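Local coordinates for cobalamin biosynthesis protein CobN (Mycobacterium tuberculosis, PDB 7C6O) that probably inserts cobalt into the corrin ring during cobalamin biosynthesis, as the large catalytic subunit of an ATP-dependent cobaltochelatase, at residues I281-G286 / G817-A822; H550-L555 / L584-P589; H606-D611 / G839-S844. All coordinates share one frame; numbering follows the deposited sequence.

Interaction 1 (I281-G286 / G817-A822)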
ATOM      1  N   ILE A 281      10.987   9.947 -19.788  1.00 19.87           N
ATOM      2  CA  ILE A 281      11.661  10.738 -18.759  1.00 18.43           C
ATOM      3  C   ILE A 281      10.910  10.551 -17.448  1.00 16.85           C
ATOM      4  O   ILE A 281       9.733  10.157 -17.440  1.00 15.32           O
ATOM      5  CB  ILE A 281      11.740  12.234 -19.143  1.00 17.95           C
ATOM      6  CG1 ILE A 281      10.342  12.812 -19.354  1.00 21.34           C
ATOM      7  CG2 ILE A 281      12.611  12.436 -20.379  1.00 17.61           C
ATOM      8  CD1 ILE A 281      10.352  14.290 -19.683  1.00 23.94           C
ATOM      9  N   PRO A 282      11.571  10.802 -16.318  1.00 19.68           N
ATOM     10  CA  PRO A 282      10.866  10.730 -15.033  1.00 18.21           C
ATOM     11  C   PRO A 282       9.816  11.823 -14.931  1.00 19.85           C
ATOM     12  O   PRO A 282      10.051  12.976 -15.301  1.00 18.01           O
ATOM     13  CB  PRO A 282      11.982  10.927 -13.999  1.00 18.35           C
ATOM     14  CG  PRO A 282      13.240  10.587 -14.722  1.00 19.83           C
ATOM     15  CD  PRO A 282      13.014  11.025 -16.136  1.00 18.48           C
ATOM     16  N   ILE A 283       8.644  11.444 -14.433  1.00 18.97           N
ATOM     17  CA  ILE A 283       7.516  12.353 -14.264  1.00 16.70           C
ATOM     18  C   ILE A 283       7.168  12.353 -12.783  1.00 17.17           C
ATOM     19  O   ILE A 283       6.706  11.338 -12.247  1.00 16.08           O
ATOM     20  CB  ILE A 283       6.313  11.938 -15.123  1.00 15.82           C
ATOM     21  CG1 ILE A 283       6.712  11.887 -16.602  1.00 17.24           C
ATOM     22  CG2 ILE A 283       5.139  12.886 -14.900  1.00 15.96           C
ATOM     23  CD1 ILE A 283       5.594  11.452 -17.535  1.00 16.06           C
ATOM     24  N   LEU A 284       7.395  13.481 -12.116  1.00 14.47           N
ATOM     25  CA  LEU A 284       7.273  13.576 -10.668  1.00 13.10           C
ATOM     26  C   LEU A 284       6.090  14.462 -10.312  1.00 14.73           C
ATOM     27  O   LEU A 284       5.950  15.563 -10.851  1.00 17.94           O
ATOM     28  CB  LEU A 284       8.555  14.138 -10.047  1.00 11.99           C
ATOM     29  CG  LEU A 284       9.857  13.381 -10.330  1.00 18.41           C
ATOM     30  CD1 LEU A 284      10.509  13.847 -11.633  1.00 21.27           C
ATOM     31  CD2 LEU A 284      10.826  13.519  -9.169  1.00 21.91           C
ATOM     32  N   GLN A 285       5.244  13.982  -9.403  1.00 16.66           N
ATOM     33  CA  GLN A 285       4.118  14.776  -8.926  1.00 17.17           C
ATOM     34  C   GLN A 285       4.599  15.700  -7.812  1.00 18.33           C
ATOM     35  O   GLN A 285       4.933  15.243  -6.713  1.00 16.68           O
ATOM     36  CB  GLN A 285       2.985  13.881  -8.434  1.00 16.03           C
ATOM     37  CG  GLN A 285       1.685  14.635  -8.180  1.00 17.84           C
ATOM     38  CD  GLN A 285       0.868  14.821  -9.447  1.00 17.01           C
ATOM     39  OE1 GLN A 285       0.866  13.960 -10.322  1.00 18.22           O
ATOM     40  NE2 GLN A 285       0.171  15.948  -9.551  1.00 15.24           N
ATOM     41  N   GLY A 286       4.650  16.997  -8.099  1.00 16.43           N
ATOM     42  CA  GLY A 286       4.883  17.983  -7.065  1.00 16.60           C
ATOM     43  C   GLY A 286       3.560  18.383  -6.451  1.00 16.86           C
ATOM     44  O   GLY A 286       2.693  18.924  -7.143  1.00 15.74           O
ATOM     45  N   GLY A 817      17.454   6.571 -15.228  1.00 20.90           N
ATOM     46  CA  GLY A 817      16.496   7.657 -15.245  1.00 18.90           C
ATOM     47  C   GLY A 817      15.469   7.576 -16.351  1.00 20.40           C
ATOM     48  O   GLY A 817      14.989   8.612 -16.818  1.00 20.47           O
ATOM     49  N   ARG A 818      15.122   6.374 -16.792  1.00 20.42           N
ATOM     50  CA  ARG A 818      14.095   6.222 -17.807  1.00 19.93           C
ATOM     51  C   ARG A 818      12.730   6.057 -17.150  1.00 19.87           C
ATOM     52  O   ARG A 818      12.619   5.797 -15.949  1.00 21.74           O
ATOM     53  CB  ARG A 818      14.411   5.030 -18.710  1.00 23.62           C
ATOM     54  CG  ARG A 818      15.801   5.118 -19.318  1.00 30.08           C
ATOM     55  CD  ARG A 818      15.915   4.324 -20.602  1.00 36.25           C
ATOM     56  NE  ARG A 818      17.190   4.563 -21.274  1.00 37.45           N
ATOM     57  CZ  ARG A 818      17.362   5.431 -22.267  1.00 39.72           C
ATOM     58  NH1 ARG A 818      16.338   6.147 -22.713  1.00 38.07           N
ATOM     59  NH2 ARG A 818      18.559   5.579 -22.819  1.00 39.74           N
ATOM     60  N   PHE A 819      11.681   6.238 -17.947  1.00 17.34           N
ATOM     61  CA  PHE A 819      10.330   6.075 -17.431  1.00 16.08           C
ATOM     62  C   PHE A 819      10.031   4.596 -17.216  1.00 19.13           C
ATOM     63  O   PHE A 819      10.196   3.780 -18.128  1.00 18.64           O
ATOM     64  CB  PHE A 819       9.309   6.689 -18.390  1.00 15.68           C
ATOM     65  CG  PHE A 819       7.884   6.527 -17.938  1.00 19.17           C
ATOM     66  CD1 PHE A 819       7.366   7.332 -16.936  1.00 20.62           C
ATOM     67  CD2 PHE A 819       7.065   5.566 -18.510  1.00 21.30           C
ATOM     68  CE1 PHE A 819       6.052   7.186 -16.511  1.00 19.02           C
ATOM     69  CE2 PHE A 819       5.750   5.411 -18.092  1.00 23.05           C
ATOM     70  CZ  PHE A 819       5.244   6.224 -17.092  1.00 22.77           C
ATOM     71  N   ILE A 820       9.595   4.252 -16.010  1.00 15.74           N
ATOM     72  CA  ILE A 820       9.254   2.879 -15.649  1.00 17.64           C
ATOM     73  C   ILE A 820       7.741   2.725 -15.763  1.00 17.18           C
ATOM     74  O   ILE A 820       7.008   3.367 -14.997  1.00 17.98           O
ATOM     75  CB  ILE A 820       9.740   2.527 -14.236  1.00 18.65           C
ATOM     76  CG1 ILE A 820      11.242   2.788 -14.110  1.00 18.52           C
ATOM     77  CG2 ILE A 820       9.418   1.071 -13.908  1.00 17.74           C
ATOM     78  CD1 ILE A 820      12.081   2.026 -15.114  1.00 19.04           C
ATOM     79  N   PRO A 821       7.238   1.900 -16.681  1.00 20.69           N
ATOM     80  CA  PRO A 821       5.788   1.818 -16.877  1.00 19.60           C
ATOM     81  C   PRO A 821       5.088   1.282 -15.639  1.00 18.92           C
ATOM     82  O   PRO A 821       5.630   0.461 -14.896  1.00 16.31           O
ATOM     83  CB  PRO A 821       5.643   0.857 -18.062  1.00 24.01           C
ATOM     84  CG  PRO A 821       6.885   0.028 -18.018  1.00 29.56           C
ATOM     85  CD  PRO A 821       7.969   0.953 -17.539  1.00 26.34           C
ATOM     86  N   ALA A 822       3.871   1.769 -15.419  1.00 17.24           N
ATOM     87  CA  ALA A 822       3.058   1.342 -14.293  1.00 16.87           C
ATOM     88  C   ALA A 822       2.128   0.201 -14.694  1.00 18.55           C
ATOM     89  O   ALA A 822       1.910  -0.076 -15.875  1.00 19.33           O
ATOM     90  CB  ALA A 822       2.238   2.510 -13.743  1.00 12.80           C
TER
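Phe819 and Gly817 meet the chain at Ile281 and Pro282, just where it is about to enter strand 283-289. The Phe819 side chain starts beside a carbonyl: its CB lies 3.6 Å from Ile281 O. Its first torsion (chi1 179°) carries CG away from the Phe819 nitrogen, so the ring runs on past the same oxygen, with CG at 4.1 Å from Ile281 O and CD1 at 3.7 Å from it. One step further out, Phe819 CE1 reaches the tip of an aliphatic chain, Ile283 CD1, at a loose 4.4 Å. Both the oxygen and the methyl approach the ring obliquely.

Gly817 makes the second half of the contact through its carbonyl. Gly817 O sits 3.2 Å from Pro282 CD and 3.4 Å from Pro282 CG, beside the CD-CG edge of the pyrrolidine ring and displaced to one side of its plane, and it also accepts a hydrogen bond from Arg360. The glycine is the turning point at the end of helix 807-815: its positive phi (69°) and two bonds back into the last helical turn define a Schellman motif.

No hydrogen bond links the two segments. A polar link comes from the residue just ahead of Ile281: Asp280 accepts the Phe819 backbone N-H and forms a salt bridge with Arg818. With 199 Å² buried, summed over both sides, and carbonyl oxygens set against carbon atoms, the chemistry implies a modest van der Waals fit between the start of a strand and a helix C-terminus, with directional bonds such as those of Asp280 coming from just outside the two segments.

Interaction 2 (H550-L555 / L584-P589)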
ATOM      1  N   HIS A 550      24.506   7.949  -6.731  1.00 15.34           N
ATOM      2  CA  HIS A 550      23.552   8.482  -7.694  1.00 15.38           C
ATOM      3  C   HIS A 550      22.146   7.949  -7.451  1.00 18.17           C
ATOM      4  O   HIS A 550      21.166   8.619  -7.800  1.00 18.09           O
ATOM      5  CB  HIS A 550      24.003   8.158  -9.118  1.00 17.07           C
ATOM      6  CG  HIS A 550      25.229   8.905  -9.542  1.00 18.83           C
ATOM      7  ND1 HIS A 550      26.471   8.313  -9.622  1.00 22.22           N
ATOM      8  CD2 HIS A 550      25.406  10.201  -9.891  1.00 21.61           C
ATOM      9  CE1 HIS A 550      27.360   9.211 -10.011  1.00 23.24           C
ATOM     10  NE2 HIS A 550      26.739  10.365 -10.181  1.00 21.83           N
ATOM     11  N   ALA A 551      22.027   6.761  -6.860  1.00 16.37           N
ATOM     12  CA  ALA A 551      20.725   6.174  -6.574  1.00 17.55           C
ATOM     13  C   ALA A 551      20.877   5.102  -5.505  1.00 17.22           C
ATOM     14  O   ALA A 551      21.955   4.531  -5.312  1.00 16.54           O
ATOM     15  CB  ALA A 551      20.083   5.578  -7.831  1.00 16.58           C
ATOM     16  N   VAL A 552      19.771   4.835  -4.817  1.00 16.25           N
ATOM     17  CA  VAL A 552      19.672   3.757  -3.842  1.00 14.54           C
ATOM     18  C   VAL A 552      18.768   2.679  -4.423  1.00 13.87           C
ATOM     19  O   VAL A 552      17.695   2.983  -4.960  1.00 14.62           O
ATOM     20  CB  VAL A 552      19.124   4.262  -2.494  1.00 14.41           C
ATOM     21  CG1 VAL A 552      18.967   3.105  -1.511  1.00 15.24           C
ATOM     22  CG2 VAL A 552      20.027   5.344  -1.922  1.00 15.85           C
ATOM     23  N   VAL A 553      19.209   1.429  -4.334  1.00 14.88           N
ATOM     24  CA  VAL A 553      18.383   0.271  -4.653  1.00 14.24           C
ATOM     25  C   VAL A 553      18.150  -0.490  -3.356  1.00 11.85           C
ATOM     26  O   VAL A 553      19.105  -0.971  -2.733  1.00 15.17           O
ATOM     27  CB  VAL A 553      19.037  -0.632  -5.711  1.00 15.78           C
ATOM     28  CG1 VAL A 553      18.154  -1.845  -5.995  1.00 18.63           C
ATOM     29  CG2 VAL A 553      19.312   0.146  -6.994  1.00 15.71           C
ATOM     30  N   HIS A 554      16.892  -0.595  -2.939  1.00 12.62           N
ATOM     31  CA  HIS A 554      16.537  -1.401  -1.777  1.00 11.91           C
ATOM     32  C   HIS A 554      15.941  -2.721  -2.241  1.00 13.95           C
ATOM     33  O   HIS A 554      14.994  -2.734  -3.034  1.00 18.06           O
ATOM     34  CB  HIS A 554      15.552  -0.680  -0.860  1.00 14.70           C
ATOM     35  CG  HIS A 554      15.445  -1.312   0.492  1.00 16.24           C
ATOM     36  ND1 HIS A 554      16.060  -0.788   1.609  1.00 16.08           N
ATOM     37  CD2 HIS A 554      14.831  -2.448   0.899  1.00 17.47           C
ATOM     38  CE1 HIS A 554      15.814  -1.564   2.650  1.00 18.24           C
ATOM     39  NE2 HIS A 554      15.072  -2.579   2.245  1.00 16.92           N
ATOM     40  N   LEU A 555      16.474  -3.825  -1.726  1.00 17.47           N
ATOM     41  CA  LEU A 555      16.152  -5.152  -2.244  1.00 23.54           C
ATOM     42  C   LEU A 555      14.995  -5.776  -1.466  1.00 25.99           C
ATOM     43  O   LEU A 555      15.169  -6.229  -0.331  1.00 27.67           O
ATOM     44  CB  LEU A 555      17.386  -6.048  -2.201  1.00 27.88           C
ATOM     45  CG  LEU A 555      18.351  -5.777  -3.354  1.00 34.16           C
ATOM     46  CD1 LEU A 555      19.508  -6.756  -3.330  1.00 36.28           C
ATOM     47  CD2 LEU A 555      17.608  -5.840  -4.680  1.00 34.80           C
ATOM     48  N   LEU A 584      17.804  11.564  -2.649  1.00 14.46           N
ATOM     49  CA  LEU A 584      18.340  10.342  -3.254  1.00 13.07           C
ATOM     50  C   LEU A 584      17.268   9.582  -4.023  1.00 15.57           C
ATOM     51  O   LEU A 584      16.231   9.232  -3.442  1.00 14.66           O
ATOM     52  CB  LEU A 584      18.934   9.439  -2.178  1.00 15.66           C
ATOM     53  CG  LEU A 584      20.283   9.829  -1.583  1.00 18.05           C
ATOM     54  CD1 LEU A 584      20.562   8.988  -0.349  1.00 16.82           C
ATOM     55  CD2 LEU A 584      21.387   9.653  -2.614  1.00 17.66           C
ATOM     56  N   PRO A 585      17.466   9.305  -5.313  1.00 13.66           N
ATOM     57  CA  PRO A 585      16.535   8.421  -6.023  1.00 13.89           C
ATOM     58  C   PRO A 585      16.522   7.041  -5.386  1.00 14.05           C
ATOM     59  O   PRO A 585      17.561   6.508  -4.993  1.00 15.93           O
ATOM     60  CB  PRO A 585      17.099   8.381  -7.450  1.00 12.87           C
ATOM     61  CG  PRO A 585      17.920   9.637  -7.570  1.00 14.75           C
ATOM     62  CD  PRO A 585      18.503   9.854  -6.205  1.00 13.82           C
ATOM     63  N   LEU A 586      15.325   6.469  -5.270  1.00 14.64           N
ATOM     64  CA  LEU A 586      15.131   5.169  -4.637  1.00 13.73           C
ATOM     65  C   LEU A 586      14.442   4.231  -5.616  1.00 15.16           C
ATOM     66  O   LEU A 586      13.319   4.500  -6.060  1.00 15.54           O
ATOM     67  CB  LEU A 586      14.317   5.302  -3.347  1.00 15.71           C
ATOM     68  CG  LEU A 586      13.929   4.011  -2.615  1.00 15.14           C
ATOM     69  CD1 LEU A 586      15.163   3.219  -2.207  1.00 17.72           C
ATOM     70  CD2 LEU A 586      13.055   4.316  -1.398  1.00 11.20           C
ATOM     71  N   ILE A 587      15.118   3.136  -5.951  1.00 14.96           N
ATOM     72  CA  ILE A 587      14.596   2.102  -6.838  1.00 15.08           C
ATOM     73  C   ILE A 587      14.395   0.848  -6.001  1.00 13.76           C
ATOM     74  O   ILE A 587      15.288   0.456  -5.240  1.00 13.94           O
ATOM     75  CB  ILE A 587      15.550   1.852  -8.018  1.00 15.36           C
ATOM     76  CG1 ILE A 587      15.765   3.156  -8.792  1.00 18.14           C
ATOM     77  CG2 ILE A 587      15.003   0.758  -8.927  1.00 14.25           C
ATOM     78  CD1 ILE A 587      17.004   3.159  -9.651  1.00 21.05           C
ATOM     79  N   TYR A 588      13.230   0.219  -6.137  1.00 13.23           N
ATOM     80  CA  TYR A 588      12.714  -0.676  -5.103  1.00 14.90           C
ATOM     81  C   TYR A 588      12.035  -1.890  -5.723  1.00 14.12           C
ATOM     82  O   TYR A 588      10.819  -1.885  -5.959  1.00 12.88           O
ATOM     83  CB  TYR A 588      11.740   0.083  -4.201  1.00 13.40           C
ATOM     84  CG  TYR A 588      11.709  -0.313  -2.741  1.00 15.65           C
ATOM     85  CD1 TYR A 588      11.899  -1.629  -2.338  1.00 15.38           C
ATOM     86  CD2 TYR A 588      11.465   0.645  -1.763  1.00 18.02           C
ATOM     87  CE1 TYR A 588      11.852  -1.975  -0.993  1.00 16.91           C
ATOM     88  CE2 TYR A 588      11.420   0.311  -0.425  1.00 19.60           C
ATOM     89  CZ  TYR A 588      11.611  -0.996  -0.044  1.00 18.50           C
ATOM     90  OH  TYR A 588      11.561  -1.312   1.292  1.00 21.47           O
ATOM     91  N   PRO A 589      12.789  -2.953  -6.005  1.00 14.63           N
ATOM     92  CA  PRO A 589      12.151  -4.217  -6.401  1.00 12.31           C
ATOM     93  C   PRO A 589      11.178  -4.677  -5.322  1.00 14.60           C
ATOM     94  O   PRO A 589      11.502  -4.679  -4.133  1.00 12.48           O
ATOM     95  CB  PRO A 589      13.334  -5.179  -6.554  1.00 12.02           C
ATOM     96  CG  PRO A 589      14.500  -4.282  -6.865  1.00 14.33           C
ATOM     97  CD  PRO A 589      14.260  -3.027  -6.073  1.00 14.98           C
TER
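The Tyr588 ring has His554 CB over the centre of one face, a CH-pi contact 3.9 Å from the ring centroid and 10° off its normal. The imidazole of His554 has Tyr588 OH over one of its own faces, with His554 CD2 3.5 Å from that hydroxyl. The two side chains run side by side in the same direction, yet their planes are inclined by 45° and their centroids are 4.9 Å apart, so the pair is oblique. Phe590 makes an edge-to-face pair with Tyr588. Both polar tips are held from outside: His554 NE2 bonds to Ser374 OG, and Tyr588 OH to Glu562 and Gly559 N. The first torsion of His554 (chi1 -165°) lays its ring along the tyrosine.

Beneath the rings, strands 551-555 and 586-591 run parallel. Val552 uses both its backbone groups, N to Pro585 O at 2.8 Å and O to Ile587 N at 2.8 Å; His554 N then bonds Ile587 O at 3.0 Å. The ladder stops at Pro589, which has no N-H to offer; instead its CD lies 3.1 Å from His554 O.

Val552 CG1 meets Leu586 CD1 at 3.9 Å on one face of the sheet. On the other, Ala551, Val553 and Ile587 pack against Leu815 of helix 807-815.

The strands are the two ends of a beta-alpha-beta unit through helix 576-581. Backbone bonds thus zip the pair, which is apolar on the helix-covered face, while hydrogen bonds at the polar ends of His554 and Tyr588 probably set the positions of the two rings.

Interaction 3 (H606-D611 / G839-S844)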
ATOM      1  N   HIS A 606       9.334   8.474  -2.038  1.00 13.45           N
ATOM      2  CA  HIS A 606       9.325   8.694  -3.486  1.00 14.20           C
ATOM      3  C   HIS A 606       9.899   7.530  -4.290  1.00 11.38           C
ATOM      4  O   HIS A 606      10.597   7.742  -5.286  1.00 15.44           O
ATOM      5  CB  HIS A 606      10.072   9.988  -3.843  1.00 13.83           C
ATOM      6  CG  HIS A 606      11.486  10.043  -3.349  1.00 14.90           C
ATOM      7  ND1 HIS A 606      11.839  10.681  -2.179  1.00 14.73           N
ATOM      8  CD2 HIS A 606      12.637   9.562  -3.878  1.00 12.32           C
ATOM      9  CE1 HIS A 606      13.145  10.581  -2.003  1.00 14.56           C
ATOM     10  NE2 HIS A 606      13.651   9.904  -3.018  1.00 14.78           N
ATOM     11  N   ALA A 607       9.588   6.302  -3.886  1.00 12.47           N
ATOM     12  CA  ALA A 607      10.214   5.141  -4.501  1.00 13.10           C
ATOM     13  C   ALA A 607       9.693   4.911  -5.914  1.00 15.83           C
ATOM     14  O   ALA A 607       8.521   5.154  -6.214  1.00 13.58           O
ATOM     15  CB  ALA A 607       9.967   3.893  -3.654  1.00 14.99           C
ATOM     16  N   VAL A 608      10.583   4.448  -6.785  1.00 13.42           N
ATOM     17  CA  VAL A 608      10.213   3.866  -8.070  1.00  9.90           C
ATOM     18  C   VAL A 608      10.263   2.356  -7.891  1.00 13.22           C
ATOM     19  O   VAL A 608      11.347   1.770  -7.801  1.00 13.04           O
ATOM     20  CB  VAL A 608      11.144   4.324  -9.200  1.00 13.84           C
ATOM     21  CG1 VAL A 608      10.802   3.600 -10.500  1.00 13.16           C
ATOM     22  CG2 VAL A 608      11.061   5.833  -9.392  1.00 14.01           C
ATOM     23  N   LEU A 609       9.099   1.720  -7.815  1.00 12.59           N
ATOM     24  CA  LEU A 609       9.054   0.273  -7.680  1.00 13.93           C
ATOM     25  C   LEU A 609       9.366  -0.398  -9.010  1.00 14.04           C
ATOM     26  O   LEU A 609       9.064   0.127 -10.084  1.00 14.54           O
ATOM     27  CB  LEU A 609       7.681  -0.191  -7.192  1.00 12.50           C
ATOM     28  CG  LEU A 609       7.112   0.431  -5.917  1.00 13.50           C
ATOM     29  CD1 LEU A 609       5.807  -0.252  -5.550  1.00 15.64           C
ATOM     30  CD2 LEU A 609       8.107   0.357  -4.764  1.00 11.26           C
ATOM     31  N   VAL A 610       9.991  -1.569  -8.930  1.00 14.47           N
ATOM     32  CA  VAL A 610      10.091  -2.495 -10.053  1.00 12.18           C
ATOM     33  C   VAL A 610       9.530  -3.805  -9.524  1.00 15.79           C
ATOM     34  O   VAL A 610      10.240  -4.560  -8.851  1.00 15.43           O
ATOM     35  CB  VAL A 610      11.527  -2.669 -10.561  1.00 12.94           C
ATOM     36  CG1 VAL A 610      11.555  -3.631 -11.746  1.00 15.34           C
ATOM     37  CG2 VAL A 610      12.127  -1.330 -10.950  1.00 12.48           C
ATOM     38  N   ASP A 611       8.256  -4.074  -9.793  1.00 14.68           N
ATOM     39  CA  ASP A 611       7.666  -5.202  -9.094  1.00 12.64           C
ATOM     40  C   ASP A 611       8.156  -6.516  -9.693  1.00 13.53           C
ATOM     41  O   ASP A 611       8.629  -6.575 -10.832  1.00 17.21           O
ATOM     42  CB  ASP A 611       6.132  -5.114  -9.063  1.00 14.45           C
ATOM     43  CG  ASP A 611       5.479  -5.176 -10.434  1.00 17.13           C
ATOM     44  OD1 ASP A 611       6.150  -5.447 -11.447  1.00 16.63           O
ATOM     45  OD2 ASP A 611       4.250  -4.944 -10.482  1.00 18.79           O
ATOM     46  N   GLY A 839       7.937  -6.292 -13.399  1.00 15.98           N
ATOM     47  CA  GLY A 839       8.870  -5.297 -13.881  1.00 16.75           C
ATOM     48  C   GLY A 839       8.282  -3.914 -14.022  1.00 18.26           C
ATOM     49  O   GLY A 839       8.827  -3.095 -14.768  1.00 19.41           O
ATOM     50  N   ARG A 840       7.188  -3.623 -13.323  1.00 17.59           N
ATOM     51  CA  ARG A 840       6.477  -2.362 -13.447  1.00 16.82           C
ATOM     52  C   ARG A 840       6.375  -1.666 -12.093  1.00 17.01           C
ATOM     53  O   ARG A 840       6.426  -2.299 -11.034  1.00 16.94           O
ATOM     54  CB  ARG A 840       5.074  -2.583 -14.037  1.00 16.86           C
ATOM     55  CG  ARG A 840       5.086  -3.193 -15.432  1.00 17.47           C
ATOM     56  CD  ARG A 840       3.687  -3.282 -16.031  1.00 17.65           C
ATOM     57  NE  ARG A 840       2.867  -4.295 -15.373  1.00 18.36           N
ATOM     58  CZ  ARG A 840       1.617  -4.591 -15.723  1.00 20.36           C
ATOM     59  NH1 ARG A 840       1.034  -3.950 -16.728  1.00 21.55           N
ATOM     60  NH2 ARG A 840       0.949  -5.527 -15.065  1.00 15.96           N
ATOM     61  N   ASN A 841       6.232  -0.342 -12.142  1.00 14.41           N
ATOM     62  CA  ASN A 841       6.058   0.482 -10.944  1.00 13.88           C
ATOM     63  C   ASN A 841       4.568   0.528 -10.628  1.00 16.43           C
ATOM     64  O   ASN A 841       3.844   1.407 -11.096  1.00 17.22           O
ATOM     65  CB  ASN A 841       6.641   1.871 -11.175  1.00 13.99           C
ATOM     66  CG  ASN A 841       6.508   2.772  -9.965  1.00 13.55           C
ATOM     67  OD1 ASN A 841       6.265   2.304  -8.853  1.00 14.35           O
ATOM     68  ND2 ASN A 841       6.671   4.075 -10.177  1.00 11.54           N
ATOM     69  N   PHE A 842       4.097  -0.418  -9.815  1.00 14.97           N
ATOM     70  CA  PHE A 842       2.665  -0.679  -9.807  1.00 14.42           C
ATOM     71  C   PHE A 842       1.877   0.431  -9.110  1.00 15.14           C
ATOM     72  O   PHE A 842       2.398   1.200  -8.298  1.00 12.34           O
ATOM     73  CB  PHE A 842       2.337  -2.056  -9.190  1.00 13.33           C
ATOM     74  CG  PHE A 842       2.751  -2.253  -7.735  1.00 14.34           C
ATOM     75  CD1 PHE A 842       2.274  -1.438  -6.716  1.00 12.96           C
ATOM     76  CD2 PHE A 842       3.541  -3.340  -7.386  1.00 13.35           C
ATOM     77  CE1 PHE A 842       2.633  -1.663  -5.393  1.00 13.33           C
ATOM     78  CE2 PHE A 842       3.898  -3.576  -6.066  1.00 13.58           C
ATOM     79  CZ  PHE A 842       3.447  -2.739  -5.070  1.00 13.99           C
ATOM     80  N   TYR A 843       0.601   0.523  -9.479  1.00 13.96           N
ATOM     81  CA  TYR A 843      -0.400   1.288  -8.753  1.00 13.49           C
ATOM     82  C   TYR A 843      -1.367   0.314  -8.090  1.00 14.56           C
ATOM     83  O   TYR A 843      -1.247  -0.906  -8.232  1.00 17.53           O
ATOM     84  CB  TYR A 843      -1.122   2.267  -9.684  1.00 14.40           C
ATOM     85  CG  TYR A 843      -1.788   1.641 -10.893  1.00 15.44           C
ATOM     86  CD1 TYR A 843      -3.083   1.137 -10.817  1.00 17.14           C
ATOM     87  CD2 TYR A 843      -1.135   1.581 -12.119  1.00 15.39           C
ATOM     88  CE1 TYR A 843      -3.701   0.576 -11.922  1.00 16.02           C
ATOM     89  CE2 TYR A 843      -1.749   1.025 -13.231  1.00 15.55           C
ATOM     90  CZ  TYR A 843      -3.032   0.527 -13.127  1.00 17.63           C
ATOM     91  OH  TYR A 843      -3.646  -0.027 -14.230  1.00 18.82           O
ATOM     92  N   SER A 844      -2.339   0.853  -7.350  1.00 13.85           N
ATOM     93  CA  SER A 844      -3.244   0.002  -6.593  1.00 16.96           C
ATOM     94  C   SER A 844      -4.672   0.291  -7.028  1.00 18.39           C
ATOM     95  O   SER A 844      -5.097  -0.167  -8.099  1.00 16.60           O
ATOM     96  CB  SER A 844      -3.023   0.179  -5.086  1.00 13.10           C
ATOM     97  OG  SER A 844      -3.109   1.540  -4.703  1.00 14.71           O
TER
HETATM   98  O   HOH W   1       2.352  -5.181 -12.189  1.00 15.89           O
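Asp611 pairs its backbone with residues 839 and 840 although the segments run 120° apart: Asp611 N donates to Arg840 O at 2.8 Å, and Gly839 N donates to Asp611 O at 2.7 Å, each donor standing above the plane of the carbonyl it meets. Gly839 has a positive phi, at which a side chain would press on the preceding carbonyl oxygen, a conformation that calls for glycine.

The Asp611 carboxylate adds a third bond. With CG held between its own N and carbonyl carbon (chi1 63°), the side chain turns back onto the loop, and OD1 accepts Arg840 N at 2.8 Å in an almost straight bond (176°), reached from above the carboxylate plane. OD2 points elsewhere, to a water that donates to it at 2.6 Å and accepts a weak hydrogen bond from Arg840 NH2. The guanidinium NH2 itself is bonded to Asn834 O.

OD2 also lies in the plane of the Phe842 ring, at its edge, 3.6 Å from CD2. One face of that ring receives Leu609 CD1, 3.6 Å from the centroid and shifted toward the rim, a CH-pi contact. Asn841 reaches across Leu609 at about a right angle; its OD1 takes Leu609 N at 3.1 Å in a weak bond and a stronger one from Lys602 NZ.

Strand 608-612 pairs within its sheet with 586-591 alone, which makes it a terminal strand of this mixed sheet within the chain. On the side away from 586-591 the backbone of this edge strand is bonded by an irregular loop instead of another strand, in a CobN/magnesium chelatase family protein.

Overall arrangement
Interactions 1, 2 and 3 lie close together, their centres about 14 Å (1 and 2), 10 Å (1 and 3) and 12 Å (2 and 3) apart. Interactions 2 and 3 share one mixed sheet, in which strands 551-555, 586-591 and 608-612 are parallel neighbours; Leu586 O lies 2.8 Å from Val608 N, a probable hydrogen bond. Interaction 1 touches a different sheet, through strand 283-289. The connection after helix 807-815 supplies 817-822 and then 839-844, and Pro821 O approaches Asn841 N at 2.9 Å, another probable bond. Along the chain, interaction 2 is nested within interaction 1, 1 and 3 cross, and 2 closes before 3 opens. This late connection therefore joins two sheets built from earlier sequence.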